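Local coordinates for putative 2,3,4,5-tetrahydropyridine-2-carboxylate N- succinyltransferase (Campylobacter jejuni, PDB 2RIJ), which probably catalyses the succinyl-CoA-dependent conversion of cyclic tetrahydrodipicolinate into acyclic N-succinyl-L-2-amino-6-oxopimelate, the first step of the succinylase route in lysine biosynthesis, at residues A[213-216]-A[217-220]; A[231-234]-A[235-238]; A[3-6]-A[7-10]. All blocks are in the same frame, centred on the assembly; numbering follows the deposited sequence.

Contact 1. Residues A[213-216]-A[217-220]; sequences IPED and NTRI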
# COMPACT_ATOMS: atom_id res chain seq x y z
N ILE A 213 12.35 -46.32 21.90
CA ILE A 213 11.75 -45.99 23.17
C ILE A 213 12.22 -44.59 23.53
O ILE A 213 13.42 -44.39 23.76
CB ILE A 213 12.17 -46.99 24.27
CG1 ILE A 213 11.77 -48.42 23.88
CG2 ILE A 213 11.54 -46.59 25.67
CD1 ILE A 213 12.43 -49.56 24.73
N PRO A 214 11.30 -43.63 23.58
CA PRO A 214 11.71 -42.26 23.94
C PRO A 214 12.32 -42.18 25.34
O PRO A 214 12.08 -43.07 26.16
CB PRO A 214 10.38 -41.50 23.95
CG PRO A 214 9.52 -42.21 23.01
CD PRO A 214 9.85 -43.66 23.26
N GLU A 215 13.06 -41.12 25.59
CA GLU A 215 13.55 -40.77 26.93
C GLU A 215 12.34 -40.47 27.79
O GLU A 215 11.23 -40.23 27.29
CB GLU A 215 14.42 -39.52 26.86
CG GLU A 215 15.71 -39.70 26.06
CD GLU A 215 15.57 -39.34 24.57
OE1 GLU A 215 14.43 -39.11 24.07
OE2 GLU A 215 16.62 -39.31 23.90
N ASP A 216 12.53 -40.49 29.10
CA ASP A 216 11.40 -40.28 29.99
C ASP A 216 10.74 -38.91 29.88
O ASP A 216 9.56 -38.75 30.27
CB ASP A 216 11.80 -40.44 31.47
CG ASP A 216 12.05 -41.88 31.89
OD1 ASP A 216 11.57 -42.83 31.26
OD2 ASP A 216 12.74 -42.03 32.91
N ASN A 217 11.49 -37.92 29.39
CA ASN A 217 10.96 -36.57 29.16
C ASN A 217 10.62 -36.23 27.69
O ASN A 217 10.41 -35.04 27.37
CB ASN A 217 11.89 -35.50 29.72
CG ASN A 217 13.29 -35.52 29.09
OD1 ASN A 217 13.73 -36.52 28.56
ND2 ASN A 217 13.99 -34.37 29.16
N THR A 218 10.51 -37.26 26.85
CA THR A 218 10.15 -37.09 25.45
C THR A 218 8.78 -37.66 25.24
O THR A 218 8.45 -38.78 25.67
CB THR A 218 11.16 -37.75 24.55
OG1 THR A 218 12.41 -37.13 24.78
CG2 THR A 218 10.79 -37.67 23.07
N ARG A 219 7.94 -36.87 24.59
CA ARG A 219 6.55 -37.29 24.33
C ARG A 219 6.20 -37.23 22.86
O ARG A 219 6.57 -36.27 22.17
CB ARG A 219 5.63 -36.40 25.13
CG ARG A 219 5.96 -36.43 26.62
CD ARG A 219 4.98 -35.64 27.46
NE ARG A 219 5.14 -34.21 27.26
CZ ARG A 219 4.19 -33.28 27.22
NH1 ARG A 219 2.89 -33.56 27.31
NH2 ARG A 219 4.57 -32.02 27.07
N ILE A 220 5.47 -38.24 22.38
CA ILE A 220 5.00 -38.30 21.02
C ILE A 220 3.55 -38.67 21.14
O ILE A 220 3.20 -39.83 21.51
CB ILE A 220 5.72 -39.36 20.20
CG1 ILE A 220 7.20 -39.05 20.09
CG2 ILE A 220 5.02 -39.58 18.87
CD1 ILE A 220 8.06 -40.25 19.58

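Contact 2. Residues A[231-234]-A[235-238]; sequences SLAA and GTTI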
# COMPACT_ATOMS: atom_id res chain seq x y z
N SER A 231 14.82 -38.00 14.39
CA SER A 231 15.72 -37.83 15.53
C SER A 231 15.17 -36.75 16.46
O SER A 231 15.12 -35.57 16.09
CB SER A 231 17.11 -37.49 15.03
OG SER A 231 18.01 -37.34 16.10
N LEU A 232 14.72 -37.15 17.63
CA LEU A 232 14.15 -36.25 18.61
C LEU A 232 15.05 -36.13 19.84
O LEU A 232 15.25 -37.11 20.56
CB LEU A 232 12.77 -36.76 19.01
CG LEU A 232 11.77 -37.10 17.88
CD1 LEU A 232 10.43 -37.49 18.56
CD2 LEU A 232 11.61 -35.92 16.86
N ALA A 233 15.59 -34.94 20.09
CA ALA A 233 16.40 -34.70 21.29
C ALA A 233 15.53 -34.87 22.51
O ALA A 233 14.32 -34.62 22.47
CB ALA A 233 17.06 -33.30 21.26
N ALA A 234 16.16 -35.35 23.58
CA ALA A 234 15.49 -35.57 24.88
C ALA A 234 14.73 -34.30 25.29
O ALA A 234 15.25 -33.18 25.19
CB ALA A 234 16.53 -36.00 25.99
N GLY A 235 13.48 -34.49 25.70
CA GLY A 235 12.69 -33.38 26.13
C GLY A 235 11.78 -32.85 25.05
O GLY A 235 10.97 -31.98 25.32
N THR A 236 11.89 -33.34 23.81
CA THR A 236 10.96 -32.89 22.76
C THR A 236 9.53 -33.40 22.98
O THR A 236 9.34 -34.52 23.47
CB THR A 236 11.52 -33.39 21.40
OG1 THR A 236 12.79 -32.75 21.18
CG2 THR A 236 10.57 -33.11 20.18
N THR A 237 8.53 -32.59 22.60
CA THR A 237 7.11 -32.95 22.55
C THR A 237 6.60 -32.81 21.13
O THR A 237 6.73 -31.75 20.49
CB THR A 237 6.26 -32.06 23.49
OG1 THR A 237 6.80 -32.12 24.81
CG2 THR A 237 4.79 -32.46 23.52
N ILE A 238 6.03 -33.89 20.61
CA ILE A 238 5.29 -33.86 19.34
C ILE A 238 3.79 -33.94 19.63
O ILE A 238 3.25 -34.99 20.07
CB ILE A 238 5.66 -35.01 18.39
CG1 ILE A 238 7.22 -35.19 18.32
CG2 ILE A 238 5.05 -34.79 17.00
CD1 ILE A 238 7.95 -33.91 17.82

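Contact 3. Residues A[3-6]-A[7-10]; sequences INTK and EDFL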
# COMPACT_ATOMS: atom_id res chain seq x y z
N ILE A 3 38.68 -70.90 24.81
CA ILE A 3 38.61 -69.52 25.38
C ILE A 3 38.16 -69.60 26.83
O ILE A 3 36.98 -69.65 27.13
CB ILE A 3 37.71 -68.51 24.59
CG1 ILE A 3 38.01 -68.60 23.09
CG2 ILE A 3 37.96 -67.09 25.12
CD1 ILE A 3 39.49 -68.43 22.71
N ASN A 4 39.13 -69.62 27.73
CA ASN A 4 38.86 -69.82 29.14
C ASN A 4 39.05 -68.56 29.97
O ASN A 4 38.35 -68.35 30.95
CB ASN A 4 39.69 -71.01 29.65
CG ASN A 4 39.31 -72.32 28.95
OD1 ASN A 4 38.14 -72.72 28.97
ND2 ASN A 4 40.27 -72.95 28.26
N THR A 5 39.93 -67.67 29.53
CA THR A 5 40.13 -66.41 30.23
C THR A 5 39.85 -65.20 29.33
O THR A 5 39.84 -65.32 28.12
CB THR A 5 41.58 -66.33 30.71
OG1 THR A 5 42.44 -66.25 29.57
CG2 THR A 5 41.96 -67.60 31.51
N LYS A 6 39.68 -64.04 29.93
CA LYS A 6 39.50 -62.82 29.14
C LYS A 6 40.75 -62.47 28.34
O LYS A 6 40.68 -61.82 27.30
CB LYS A 6 39.04 -61.66 30.02
CG LYS A 6 37.74 -61.93 30.69
CD LYS A 6 37.24 -60.76 31.46
CE LYS A 6 35.93 -61.08 32.12
NZ LYS A 6 35.59 -60.12 33.21
N GLU A 7 41.91 -62.90 28.83
CA GLU A 7 43.12 -62.83 28.06
C GLU A 7 43.12 -63.68 26.78
O GLU A 7 43.67 -63.28 25.73
CB GLU A 7 44.29 -63.26 28.94
CG GLU A 7 45.57 -63.49 28.18
CD GLU A 7 46.68 -64.01 29.07
OE1 GLU A 7 46.69 -65.23 29.38
OE2 GLU A 7 47.53 -63.20 29.46
N ASP A 8 42.56 -64.89 26.88
CA ASP A 8 42.41 -65.78 25.71
C ASP A 8 41.50 -65.06 24.71
O ASP A 8 41.76 -65.07 23.52
CB ASP A 8 41.72 -67.09 26.09
CG ASP A 8 42.60 -68.01 26.91
OD1 ASP A 8 43.85 -67.90 26.83
OD2 ASP A 8 42.00 -68.89 27.60
N PHE A 9 40.44 -64.47 25.25
CA PHE A 9 39.45 -63.74 24.45
C PHE A 9 40.09 -62.60 23.65
O PHE A 9 39.87 -62.50 22.43
CB PHE A 9 38.36 -63.19 25.35
CG PHE A 9 37.31 -62.39 24.63
CD1 PHE A 9 36.28 -63.03 23.98
CD2 PHE A 9 37.37 -61.01 24.58
CE1 PHE A 9 35.29 -62.32 23.33
CE2 PHE A 9 36.39 -60.29 23.93
CZ PHE A 9 35.35 -60.95 23.30
N LEU A 10 40.90 -61.78 24.32
CA LEU A 10 41.61 -60.72 23.65
C LEU A 10 42.62 -61.21 22.60
O LEU A 10 42.71 -60.61 21.55
CB LEU A 10 42.28 -59.77 24.64
CG LEU A 10 41.36 -58.92 25.52
CD1 LEU A 10 42.24 -58.07 26.47
CD2 LEU A 10 40.39 -58.03 24.72
O HOH W 1 44.80 -67.14 29.38

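Contact 1. Residues A[213-216]-A[217-220]
E215 and T218 face each other across a type I beta turn whose corner residues are D216 and N217, and they close it twice, once through the backbone and once through their side chains. The backbone closure runs from T218 N to E215 O at 3.1 Å. The E215 side chain supplies the second bond and can be followed outward. Its CB lies 3.5 Å from N217 OD1 and also near T218 OG1. With chi1 at -65° CG stands beside the residue's own backbone N, and a bend at chi2 (91°) then swings the carboxylate back toward the threonine, whose side chain it meets at a slant. CD comes within 3.9 Å of T218 OG1, and OE1 accepts a hydrogen bond from this hydroxyl at 2.9 Å, received from above the carboxylate plane, 40° out of it. The other oxygen, OE2, forms a salt bridge with K151, so the two oxygens are divided between turn closure and charge pairing. T218 OG1 in turn accepts from G235 N.

An apolar contact accompanies the polar turn. P214 CB packs 3.9 Å from T218 CB, while its CG reaches I220 CD1 at 4.2 Å. D216, at the corner, turns outward and forms a salt bridge with R184 of a second subunit, making the turn part of the subunit interface. The chain leaves it as strand 219-220, an outermost strand of the mixed sheet within this chain, where R219 pairs through its backbone with T236 and I238 at the start of the left-handed beta-helix, while I220 makes backbone bonds to the second subunit.

Contact 2. Residues A[231-234]-A[235-238]
L232 and A233 meet T236 and I238 round a type II beta turn, A233 to T236, at a corner of the left-handed parallel beta-helix expected of this hexapeptide-repeat family. The polar contacts converge on one atom. A233 O accepts from T236 N at 3.1 Å and from T236 OG1 at 2.7 Å, both donors reaching it from the same face of the carbonyl plane and tilted only modestly from it. The chi1 of T236, -63°, sets the hydroxyl beside its own backbone N and thereby brings it to the same carbonyl. OG1 also pairs with T251 OG1, and that second hydroxyl bonds to A233 N, tying the turn to strand 250-251 of a neighbouring coil.

The backbone makes its own demand at G235, where phi is positive (97°); lacking a side chain, the glycine avoids crowding against A234 O.

Apolar packing occupies the other end of the contact. L232 and I238 each point toward the other's segment and both rest on V245, while I238 also touches V257 of strand 256-257. The side chain of I238 lies about 8 Å, at the nearest, from that of E258, the predicted acyl-anhydride residue. L232 and I238 cross at about a right angle, with L232 CD1 4.0 Å from I238 CG1.

Contact 3. Residues A[3-6]-A[7-10]
T5 and K6 hand their carbonyls to the first turn of helix 6-17, with F9 N bonded to T5 O at 3.1 Å and L10 N to K6 O at 3.0 Å. The side chains complete the start of the helix as a capping box, with T5 at the N-cap. T5 OG1 is held between the backbone N and the carbonyl carbon (chi1 67°), which turns it toward D8 N, and it accepts that amide's hydrogen at 3.0 Å. D8 returns the bond: its OD2 takes T5 N at 3.1 Å from above the carboxylate plane, 48° out of it. The same oxygen uses its anti lone pair for N4 N at 3.0 Å. Two backbone amides thus grip one carboxylate oxygen, an arrangement that, with the helix start nearby, would be expected to favour the ionised form.

A water bridges the polar groups: it accepts from T5 OG1, which already holds D8 N, and donates to E7 OE1 and to D8 OD1. Apolar cover comes from I3, whose CG2 lies 3.9 Å from F9 CB and equally close to D8 CB.

The helix start is exposed, yet it is fastened to the loop that follows helix 87-96. F9 packs edge-to-face with F100, I3 rests on P99, the N4 amide oxygen bonds to K98, and K6 reaches across to a salt bridge with E103.

How the contacts relate
Contacts 1 and 2 are partly buried turns leading into successive strands, with centres about 7 Å apart; the two strands are neighbours in the same sheet. Both close a beta turn with a threonine hydroxyl, but in 213-220 it donates to a carboxylate, whereas in 231-238 it donates to a backbone carbonyl. Contact 1 faces a second subunit and carries charges; contact 2 is touched by no other protein chain and packs aliphatic groups. Contact 3 is a surface helix cap about 40 Å from contact 1 and 42 Å from contact 2, centre to centre, where the threonine hydroxyl accepts from an amide of the helix's own first turn, with water bridging the carboxylates around it.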